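Side-chain contacts in conserved hypothetical protein (Staphylococcus aureus subsp. aureus, PDB 2AP3), which is of unknown function but folds into a bundle of long helices and is probably a cell-wall binding lipoprotein: residues Arg64-Ala67 and Val68-Ile72; Phe147-Leu150 and Asn151-Asp154; Ala155-Gln158 and Gly159-Lys163; Lys173-Glu176 and Val177-Tyr181. All coordinates share one frame; numbering follows the deposited sequence.

Contact 1: residues Arg64-Ala67 and Val68-Ile72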
loop_
_atom_site.group_PDB
_atom_site.type_symbol
_atom_site.label_atom_id
_atom_site.label_comp_id
_atom_site.label_asym_id
_atom_site.label_seq_id
_atom_site.Cartn_x
_atom_site.Cartn_y
_atom_site.Cartn_z
ATOM N N ARG A 64 -30.601 -4.822 -14.274
ATOM C CA ARG A 64 -30.112 -5.339 -12.986
ATOM C C ARG A 64 -29.056 -6.424 -13.158
ATOM O O ARG A 64 -27.999 -6.384 -12.500
ATOM C CB ARG A 64 -31.301 -5.845 -12.164
ATOM C CG ARG A 64 -30.924 -6.247 -10.746
ATOM C CD ARG A 64 -32.071 -6.984 -10.075
ATOM N NE ARG A 64 -33.086 -6.052 -9.638
ATOM C CZ ARG A 64 -33.914 -6.265 -8.622
ATOM N NH1 ARG A 64 -33.839 -7.394 -7.930
ATOM N NH2 ARG A 64 -34.805 -5.336 -8.300
ATOM N N GLY A 65 -29.323 -7.396 -14.030
ATOM C CA GLY A 65 -28.380 -8.494 -14.216
ATOM C C GLY A 65 -27.056 -8.009 -14.754
ATOM O O GLY A 65 -25.987 -8.464 -14.330
ATOM N N LYS A 66 -27.098 -7.071 -15.697
ATOM C CA LYS A 66 -25.844 -6.503 -16.205
ATOM C C LYS A 66 -25.069 -5.782 -15.099
ATOM O O LYS A 66 -23.841 -5.878 -15.037
ATOM C CB LYS A 66 -26.062 -5.574 -17.414
ATOM C CG LYS A 66 -24.726 -5.058 -17.966
ATOM C CD LYS A 66 -24.884 -4.166 -19.172
ATOM C CE LYS A 66 -23.547 -3.789 -19.790
ATOM N NZ LYS A 66 -22.616 -3.038 -18.902
ATOM N N ALA A 67 -25.783 -5.044 -14.232
ATOM C CA ALA A 67 -25.107 -4.305 -13.148
ATOM C C ALA A 67 -24.419 -5.301 -12.211
ATOM O O ALA A 67 -23.271 -5.098 -11.799
ATOM C CB ALA A 67 -26.097 -3.455 -12.369
ATOM N N VAL A 68 -25.114 -6.388 -11.894
ATOM C CA VAL A 68 -24.522 -7.383 -10.982
ATOM C C VAL A 68 -23.265 -7.986 -11.614
ATOM O O VAL A 68 -22.210 -8.080 -10.981
ATOM C CB VAL A 68 -25.536 -8.479 -10.660
ATOM C CG1 VAL A 68 -24.855 -9.641 -9.980
ATOM C CG2 VAL A 68 -26.636 -7.912 -9.792
ATOM N N LYS A 69 -23.366 -8.370 -12.884
ATOM C CA LYS A 69 -22.184 -8.949 -13.556
ATOM C C LYS A 69 -21.043 -7.932 -13.672
ATOM O O LYS A 69 -19.848 -8.250 -13.495
ATOM C CB LYS A 69 -22.585 -9.463 -14.924
ATOM C CG LYS A 69 -23.557 -10.636 -14.787
ATOM C CD LYS A 69 -24.139 -11.059 -16.131
ATOM C CE LYS A 69 -25.272 -12.046 -15.945
ATOM N NZ LYS A 69 -24.803 -13.264 -15.217
ATOM N N ASP A 70 -21.406 -6.683 -13.898
ATOM C CA ASP A 70 -20.405 -5.622 -13.964
ATOM C C ASP A 70 -19.739 -5.355 -12.611
ATOM O O ASP A 70 -18.528 -4.998 -12.535
ATOM C CB ASP A 70 -21.063 -4.354 -14.495
ATOM C CG ASP A 70 -21.309 -4.420 -15.994
ATOM O OD1 ASP A 70 -20.841 -5.363 -16.686
ATOM O OD2 ASP A 70 -21.959 -3.478 -16.494
ATOM N N LEU A 71 -20.515 -5.502 -11.543
ATOM C CA LEU A 71 -19.968 -5.345 -10.193
ATOM C C LEU A 71 -18.963 -6.442 -9.848
ATOM O O LEU A 71 -17.937 -6.171 -9.231
ATOM C CB LEU A 71 -21.081 -5.289 -9.159
ATOM C CG LEU A 71 -21.810 -3.943 -9.145
ATOM C CD1 LEU A 71 -23.158 -4.105 -8.438
ATOM C CD2 LEU A 71 -20.937 -2.846 -8.491
ATOM N N ILE A 72 -19.227 -7.664 -10.317
ATOM C CA ILE A 72 -18.298 -8.780 -10.107
ATOM C C ILE A 72 -17.015 -8.484 -10.858
ATOM O O ILE A 72 -15.932 -8.541 -10.277
ATOM C CB ILE A 72 -18.907 -10.109 -10.585
ATOM C CG1 ILE A 72 -20.089 -10.476 -9.686
ATOM C CG2 ILE A 72 -17.841 -11.232 -10.605
ATOM C CD1 ILE A 72 -20.921 -11.660 -10.189
#
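R64 passes its carbonyl to the next turn, where V68 N donates to R64 O at 2.9 Å. The branch of V68 that lies beside its own backbone N, CG2, rests against the same oxygen, with V68 CG2 3.4 Å from R64 O. The guanidinium of R64 takes no part in this, because the side chain runs back to the loop before the helix and its NE donates to S58 O. At G65 the carbonyl receives K69 N, with G65 O and K69 N 3.0 Å apart. The aliphatic part of K69 passes close to this oxygen, K69 CG lying 3.3 Å from G65 O, before the ammonium departs to bond N151 OD1. These are successive i to i+4 steps of helix 61-96, one of the long helices of the bundle, near the end where N151 follows helix 109-150. K66 adds a salt bridge on the exposed side of the helix. Its chain is extended as far as CE and bends at the last torsion (chi4 -61°), which brings K66 NZ to a short 2.5 Å from D70 OD2. The ammonium meets the syn lone pair of that oxygen, on the side of OD1, and the two side chains cross at a slant. Beneath them D70 N donates to K66 O at 2.8 Å. A67 is buried, and its methyl lies against D55 of the preceding loop. A67 O accepts from L71 N at 2.8 Å, while L71 CG sits 3.2 Å from A67 O; the leucine then packs on L52, V56 and F147.

Contact 2: residues Phe147-Leu150 and Asn151-Asp154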
loop_
_atom_site.group_PDB
_atom_site.type_symbol
_atom_site.label_atom_id
_atom_site.label_comp_id
_atom_site.label_asym_id
_atom_site.label_seq_id
_atom_site.Cartn_x
_atom_site.Cartn_y
_atom_site.Cartn_z
ATOM N N PHE A 147 -21.697 -9.773 -4.441
ATOM C CA PHE A 147 -22.194 -9.666 -5.821
ATOM C C PHE A 147 -22.496 -11.018 -6.450
ATOM O O PHE A 147 -23.493 -11.141 -7.191
ATOM C CB PHE A 147 -21.250 -8.824 -6.697
ATOM C CG PHE A 147 -20.938 -7.467 -6.123
ATOM C CD1 PHE A 147 -21.912 -6.725 -5.465
ATOM C CD2 PHE A 147 -19.648 -6.949 -6.217
ATOM C CE1 PHE A 147 -21.622 -5.457 -4.900
ATOM C CE2 PHE A 147 -19.339 -5.692 -5.651
ATOM C CZ PHE A 147 -20.343 -4.940 -5.007
ATOM N N LYS A 148 -21.679 -12.027 -6.148
ATOM C CA LYS A 148 -21.956 -13.386 -6.617
ATOM C C LYS A 148 -23.285 -13.898 -6.069
ATOM O O LYS A 148 -24.049 -14.574 -6.776
ATOM C CB LYS A 148 -20.838 -14.330 -6.232
ATOM C CG LYS A 148 -19.599 -14.179 -7.102
ATOM C CD LYS A 148 -18.518 -15.267 -6.794
ATOM C CE LYS A 148 -19.002 -16.722 -6.984
ATOM N NZ LYS A 148 -17.932 -17.685 -6.602
ATOM N N TYR A 149 -23.568 -13.565 -4.810
ATOM C CA TYR A 149 -24.838 -13.951 -4.210
ATOM C C TYR A 149 -26.018 -13.321 -4.963
ATOM O O TYR A 149 -27.041 -13.952 -5.199
ATOM C CB TYR A 149 -24.823 -13.598 -2.720
ATOM C CG TYR A 149 -26.152 -13.770 -2.017
ATOM C CD1 TYR A 149 -26.684 -15.034 -1.774
ATOM C CD2 TYR A 149 -26.863 -12.661 -1.584
ATOM C CE1 TYR A 149 -27.901 -15.179 -1.129
ATOM C CE2 TYR A 149 -28.093 -12.801 -0.919
ATOM C CZ TYR A 149 -28.601 -14.070 -0.701
ATOM O OH TYR A 149 -29.814 -14.247 -0.058
ATOM N N LEU A 150 -25.851 -12.082 -5.404
ATOM C CA LEU A 150 -26.907 -11.453 -6.214
ATOM C C LEU A 150 -27.086 -12.073 -7.605
ATOM O O LEU A 150 -28.150 -11.871 -8.221
ATOM C CB LEU A 150 -26.608 -9.956 -6.419
ATOM C CG LEU A 150 -26.411 -9.090 -5.167
ATOM C CD1 LEU A 150 -26.036 -7.685 -5.552
ATOM C CD2 LEU A 150 -27.667 -9.076 -4.308
ATOM N N ASN A 151 -26.048 -12.751 -8.120
ATOM C CA ASN A 151 -25.999 -13.317 -9.505
ATOM C C ASN A 151 -26.583 -14.732 -9.602
ATOM O O ASN A 151 -26.370 -15.471 -10.594
ATOM C CB ASN A 151 -24.549 -13.321 -10.037
ATOM C CG ASN A 151 -24.464 -13.514 -11.554
ATOM O OD1 ASN A 151 -25.273 -12.961 -12.321
ATOM N ND2 ASN A 151 -23.483 -14.289 -11.996
ATOM N N GLN A 152 -27.288 -15.134 -8.557
ATOM C CA GLN A 152 -28.056 -16.372 -8.614
ATOM C C GLN A 152 -29.496 -16.082 -8.282
ATOM O O GLN A 152 -29.812 -15.046 -7.713
ATOM C CB GLN A 152 -27.517 -17.413 -7.638
ATOM C CG GLN A 152 -26.755 -16.852 -6.435
ATOM C CD GLN A 152 -27.553 -16.807 -5.136
ATOM O OE1 GLN A 152 -28.683 -16.287 -5.061
ATOM N NE2 GLN A 152 -26.932 -17.318 -4.076
ATOM N N ASN A 153 -30.361 -17.036 -8.598
ATOM C CA ASN A 153 -31.787 -16.880 -8.359
ATOM C C ASN A 153 -32.104 -16.786 -6.876
ATOM O O ASN A 153 -31.407 -17.374 -6.060
ATOM C CB ASN A 153 -32.540 -18.073 -8.941
ATOM C CG ASN A 153 -32.439 -18.160 -10.454
ATOM O OD1 ASN A 153 -32.289 -17.142 -11.144
ATOM N ND2 ASN A 153 -32.542 -19.386 -10.988
ATOM N N ASP A 154 -33.161 -16.048 -6.533
ATOM C CA ASP A 154 -33.728 -16.073 -5.163
ATOM C C ASP A 154 -32.883 -15.423 -4.028
ATOM O O ASP A 154 -32.897 -15.872 -2.872
ATOM C CB ASP A 154 -34.186 -17.509 -4.810
ATOM C CG ASP A 154 -35.185 -18.078 -5.822
ATOM O OD1 ASP A 154 -36.168 -17.379 -6.148
ATOM O OD2 ASP A 154 -35.002 -19.235 -6.286
#
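The backbone amide of N151 is shared between two carbonyls of the preceding turn, N151 N lying 3.0 Å from K148 O in a hydrogen bond and 3.2 Å from F147 O in a weak one. This is where helix 109-150 gives way to the loop leading into helix 157-195, the bend of a helical hairpin. The bond to K148 O is an i to i+3 step of poor direction: the donor stands above the carbonyl plane, 70° out of it, off the lone pairs. N151 CB lies 3.5 Å from K148 O, while the side-chain amide of N151 leads away toward helix 61-96, where OD1 accepts from K69 NZ. Q152 folds back over the last turn. Q152 CG lies 3.2 Å from Y149 O, and the bend at chi2 (101°) then brings the amide group beside the tyrosine ring. Amide and ring meet at a steep slant, their planes 70° apart. The ring itself serves the next helix: Y149 has a cation-pi contact with K163, and its hydroxyl takes a hydrogen bond from T156 N. The amide carbon of Q152 comes to the ring obliquely, with Q152 CD 3.9 Å from Y149 CD1.

Contact 3: residues Ala155-Gln158 and Gly159-Lys163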
loop_
_atom_site.group_PDB
_atom_site.type_symbol
_atom_site.label_atom_id
_atom_site.label_comp_id
_atom_site.label_asym_id
_atom_site.label_seq_id
_atom_site.Cartn_x
_atom_site.Cartn_y
_atom_site.Cartn_z
ATOM N N ALA A 155 -32.160 -14.351 -4.344
ATOM C CA ALA A 155 -31.461 -13.587 -3.294
ATOM C C ALA A 155 -32.499 -12.905 -2.409
ATOM O O ALA A 155 -33.547 -12.462 -2.914
ATOM C CB ALA A 155 -30.495 -12.540 -3.909
ATOM N N THR A 156 -32.203 -12.844 -1.103
ATOM C CA THR A 156 -33.078 -12.179 -0.126
ATOM C C THR A 156 -32.397 -10.980 0.559
ATOM O O THR A 156 -31.160 -10.880 0.595
ATOM C CB THR A 156 -33.532 -13.154 0.980
ATOM O OG1 THR A 156 -32.452 -13.381 1.883
ATOM C CG2 THR A 156 -34.020 -14.496 0.375
ATOM N N GLN A 157 -33.209 -10.086 1.122
ATOM C CA GLN A 157 -32.676 -8.987 1.925
ATOM C C GLN A 157 -31.856 -9.465 3.120
ATOM O O GLN A 157 -30.816 -8.900 3.423
ATOM C CB GLN A 157 -33.773 -8.032 2.408
ATOM C CG GLN A 157 -33.184 -6.742 2.966
ATOM C CD GLN A 157 -32.512 -5.929 1.877
ATOM O OE1 GLN A 157 -33.137 -5.648 0.859
ATOM N NE2 GLN A 157 -31.257 -5.521 2.098
ATOM N N GLN A 158 -32.340 -10.512 3.791
ATOM C CA GLN A 158 -31.634 -11.109 4.908
ATOM C C GLN A 158 -30.209 -11.522 4.498
ATOM O O GLN A 158 -29.241 -11.228 5.215
ATOM C CB GLN A 158 -32.443 -12.313 5.435
ATOM C CG GLN A 158 -31.881 -12.970 6.684
ATOM C CD GLN A 158 -32.832 -14.015 7.286
ATOM O OE1 GLN A 158 -33.752 -14.512 6.618
ATOM N NE2 GLN A 158 -32.603 -14.355 8.557
ATOM N N GLY A 159 -30.093 -12.172 3.337
ATOM C CA GLY A 159 -28.793 -12.602 2.809
ATOM C C GLY A 159 -27.897 -11.416 2.470
ATOM O O GLY A 159 -26.712 -11.392 2.800
ATOM N N VAL A 160 -28.477 -10.440 1.792
ATOM C CA VAL A 160 -27.745 -9.202 1.471
ATOM C C VAL A 160 -27.209 -8.555 2.739
ATOM O O VAL A 160 -26.039 -8.151 2.793
ATOM C CB VAL A 160 -28.647 -8.201 0.695
ATOM C CG1 VAL A 160 -28.007 -6.805 0.651
ATOM C CG2 VAL A 160 -28.908 -8.689 -0.691
ATOM N N ASN A 161 -28.047 -8.465 3.773
ATOM C CA ASN A 161 -27.632 -7.799 5.002
ATOM C C ASN A 161 -26.499 -8.528 5.698
ATOM O O ASN A 161 -25.573 -7.903 6.189
ATOM C CB ASN A 161 -28.817 -7.644 5.957
ATOM C CG ASN A 161 -29.857 -6.666 5.442
ATOM O OD1 ASN A 161 -29.629 -5.943 4.475
ATOM N ND2 ASN A 161 -31.018 -6.642 6.094
ATOM N N GLU A 162 -26.573 -9.853 5.689
ATOM C CA GLU A 162 -25.581 -10.708 6.346
ATOM C C GLU A 162 -24.238 -10.580 5.649
ATOM O O GLU A 162 -23.186 -10.561 6.289
ATOM C CB GLU A 162 -26.058 -12.157 6.316
ATOM C CG GLU A 162 -25.130 -13.166 7.001
ATOM C CD GLU A 162 -25.584 -14.600 6.787
ATOM O OE1 GLU A 162 -26.734 -14.814 6.332
ATOM O OE2 GLU A 162 -24.784 -15.522 7.067
ATOM N N LYS A 163 -24.265 -10.462 4.333
ATOM C CA LYS A 163 -23.014 -10.301 3.592
ATOM C C LYS A 163 -22.459 -8.887 3.675
ATOM O O LYS A 163 -21.232 -8.673 3.609
ATOM C CB LYS A 163 -23.207 -10.784 2.159
ATOM C CG LYS A 163 -23.480 -12.273 2.156
ATOM C CD LYS A 163 -23.879 -12.830 0.817
ATOM C CE LYS A 163 -24.572 -14.191 0.966
ATOM N NZ LYS A 163 -23.876 -15.166 1.852
HETATM O O HOH W 1 -28.946 -13.648 7.687
#
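Capping comes first: T156 stands at the N-cap of helix 157-195, and its hydroxyl accepts from the first-turn amide of G159, with T156 OG1 and G159 N 3.0 Å apart. The torsion of T156 (chi1 75°) sets OG1 between its own backbone N and carbonyl carbon, from where it reaches forward over the start of the helix. The cap residue is also held by Y149 of the preceding helix. Among the backbone bonds, V160 N donates to T156 O at 3.0 Å, N161 N to Q157 O at 2.8 Å and E162 N to Q158 O at 3.0 Å, the first i to i+4 steps of the helix. One bond joins two side-chain amides on the exposed surface. Q157 leaves the backbone with CG anti to N and bends at chi2 (67°), which carries Q157 NE2 to N161 OD1, 2.9 Å away, in a nearly straight bond. The acceptor lies in the amide plane of Q157, but NE2 stands 37° out of the plane of the N161 amide, so the lone pair is not met squarely. The V160 methyl CG1 lies 3.8 Å from Q157 NE2, beside the amide, and V160 also packs on L150 of helix 109-150. Water completes the set, donating at 2.8 Å from its oxygen to E162 OE1 and, weakly, to Q158 O, a carbonyl already taking the E162 amide.

Contact 4: residues Lys173-Glu176 and Val177-Tyr181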
loop_
_atom_site.group_PDB
_atom_site.type_symbol
_atom_site.label_atom_id
_atom_site.label_comp_id
_atom_site.label_asym_id
_atom_site.label_seq_id
_atom_site.Cartn_x
_atom_site.Cartn_y
_atom_site.Cartn_z
ATOM N N LYS A 173 -11.570 -2.942 9.741
ATOM C CA LYS A 173 -10.236 -3.485 9.881
ATOM C C LYS A 173 -9.250 -2.850 8.896
ATOM O O LYS A 173 -8.091 -2.583 9.257
ATOM C CB LYS A 173 -10.284 -4.990 9.701
ATOM C CG LYS A 173 -11.059 -5.730 10.786
ATOM C CD LYS A 173 -10.643 -7.200 10.805
ATOM C CE LYS A 173 -11.149 -7.978 9.587
ATOM N NZ LYS A 173 -10.197 -9.081 9.245
ATOM N N LEU A 174 -9.690 -2.612 7.658
ATOM C CA LEU A 174 -8.814 -1.992 6.670
ATOM C C LEU A 174 -8.415 -0.583 7.127
ATOM O O LEU A 174 -7.250 -0.190 6.973
ATOM C CB LEU A 174 -9.454 -1.975 5.280
ATOM C CG LEU A 174 -8.735 -1.220 4.147
ATOM C CD1 LEU A 174 -7.326 -1.784 3.906
ATOM C CD2 LEU A 174 -9.592 -1.199 2.890
ATOM N N LYS A 175 -9.381 0.151 7.713
ATOM C CA LYS A 175 -9.068 1.479 8.276
ATOM C C LYS A 175 -8.017 1.451 9.389
ATOM O O LYS A 175 -7.105 2.279 9.406
ATOM C CB LYS A 175 -10.336 2.221 8.737
ATOM C CG LYS A 175 -10.086 3.723 8.989
ATOM C CD LYS A 175 -11.202 4.341 9.804
ATOM C CE LYS A 175 -10.931 5.836 10.140
ATOM N NZ LYS A 175 -9.486 6.200 10.182
ATOM N N GLU A 176 -8.128 0.496 10.301
ATOM C CA GLU A 176 -7.165 0.341 11.384
ATOM C C GLU A 176 -5.753 0.136 10.805
ATOM O O GLU A 176 -4.806 0.792 11.230
ATOM C CB GLU A 176 -7.532 -0.855 12.256
ATOM C CG GLU A 176 -8.847 -0.718 13.017
ATOM C CD GLU A 176 -9.177 -1.965 13.835
ATOM O OE1 GLU A 176 -8.278 -2.817 14.036
ATOM O OE2 GLU A 176 -10.329 -2.084 14.309
ATOM N N VAL A 177 -5.626 -0.744 9.807
ATOM C CA VAL A 177 -4.301 -1.063 9.256
ATOM C C VAL A 177 -3.770 0.015 8.295
ATOM O O VAL A 177 -2.559 0.285 8.268
ATOM C CB VAL A 177 -4.236 -2.511 8.648
ATOM C CG1 VAL A 177 -5.025 -2.636 7.380
ATOM C CG2 VAL A 177 -2.790 -2.910 8.412
ATOM N N SER A 178 -4.673 0.638 7.546
ATOM C CA SER A 178 -4.318 1.727 6.650
ATOM C C SER A 178 -3.760 2.910 7.462
ATOM O O SER A 178 -2.739 3.484 7.085
ATOM C CB SER A 178 -5.534 2.142 5.808
ATOM O OG SER A 178 -5.202 3.194 4.911
ATOM N N ASP A 179 -4.439 3.258 8.562
ATOM C CA ASP A 179 -3.953 4.265 9.537
ATOM C C ASP A 179 -2.544 3.944 10.064
ATOM O O ASP A 179 -1.683 4.828 10.181
ATOM C CB ASP A 179 -4.915 4.404 10.745
ATOM C CG ASP A 179 -6.172 5.226 10.431
ATOM O OD1 ASP A 179 -6.309 5.722 9.293
ATOM O OD2 ASP A 179 -7.028 5.382 11.352
ATOM N N LYS A 180 -2.319 2.687 10.423
ATOM C CA LYS A 180 -1.009 2.262 10.914
ATOM C C LYS A 180 0.060 2.408 9.830
ATOM O O LYS A 180 1.209 2.773 10.111
ATOM C CB LYS A 180 -1.066 0.815 11.392
ATOM C CG LYS A 180 -1.882 0.597 12.649
ATOM C CD LYS A 180 -1.554 -0.755 13.270
ATOM C CE LYS A 180 -2.082 -0.856 14.695
ATOM N NZ LYS A 180 -3.570 -0.957 14.764
ATOM N N TYR A 181 -0.312 2.112 8.584
ATOM C CA TYR A 181 0.634 2.189 7.473
ATOM C C TYR A 181 1.002 3.643 7.190
ATOM O O TYR A 181 2.169 3.974 7.005
ATOM C CB TYR A 181 0.079 1.508 6.207
ATOM C CG TYR A 181 1.091 1.431 5.082
ATOM C CD1 TYR A 181 2.272 0.714 5.235
ATOM C CD2 TYR A 181 0.851 2.054 3.855
ATOM C CE1 TYR A 181 3.201 0.642 4.220
ATOM C CE2 TYR A 181 1.775 1.989 2.831
ATOM C CZ TYR A 181 2.946 1.282 3.026
ATOM O OH TYR A 181 3.861 1.206 2.012
HETATM O O HOH W 2 -4.512 1.650 13.945
#
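A lysine-aspartate pair four residues apart bridges successive turns of helix 157-195 along its exposed side. K175 NZ lies 2.8 Å from D179 OD2, forming a salt bridge on the syn side of that oxygen and 17° out of the carboxylate plane. D179 OD1 is the more distant of the two oxygens, 3.3 Å from K175 NZ. The lysine gets there as a long chain, CG anti to the backbone N (chi1 -165°), turning toward the acid at its final torsion. Directly under the pair D179 N donates to K175 O at 3.0 Å, so this one turn is linked by backbone and side chains alike. A water joins the following step: it donates to E176 O and accepts from K180 NZ, its oxygen 2.9 Å from each. Since K180 N also donates to E176 O, at 3.2 Å, that carbonyl has two donors. L174 and V177 supply the apolar contact, L174 CD1 lying 4.3 Å from V177 CG1. V177 CG1 also approaches L174 O, at 3.3 Å. Helix 109-150 runs alongside: K173 touches K138, V177 packs on D131 and A135, and Y181 meets H129 edge-to-face.

How the contacts relate
Contact 1 is the most buried of the four, with A67, V68 and L71 buried against the preceding loop and helix 109-150, whereas contacts 2, 3 and 4 are surface contacts. Contacts 1, 2 and 3 gather at one end of the helical bundle: contact 2 touches both contact 1 and contact 3, which stay about 7 Å apart at their nearest atoms. Contact 4 shares helix 157-195 with contact 3 but lies about 27 Å away, centre to centre, nearer the middle of the molecule. Contacts 1 and 4, both wholly within helices, each carry a lysine-aspartate bridge at i, i+4; contact 2, at a helix end, has backbone bonds from N151 N, and contact 3, at a helix start, a threonine cap and a glutamine-asparagine bond.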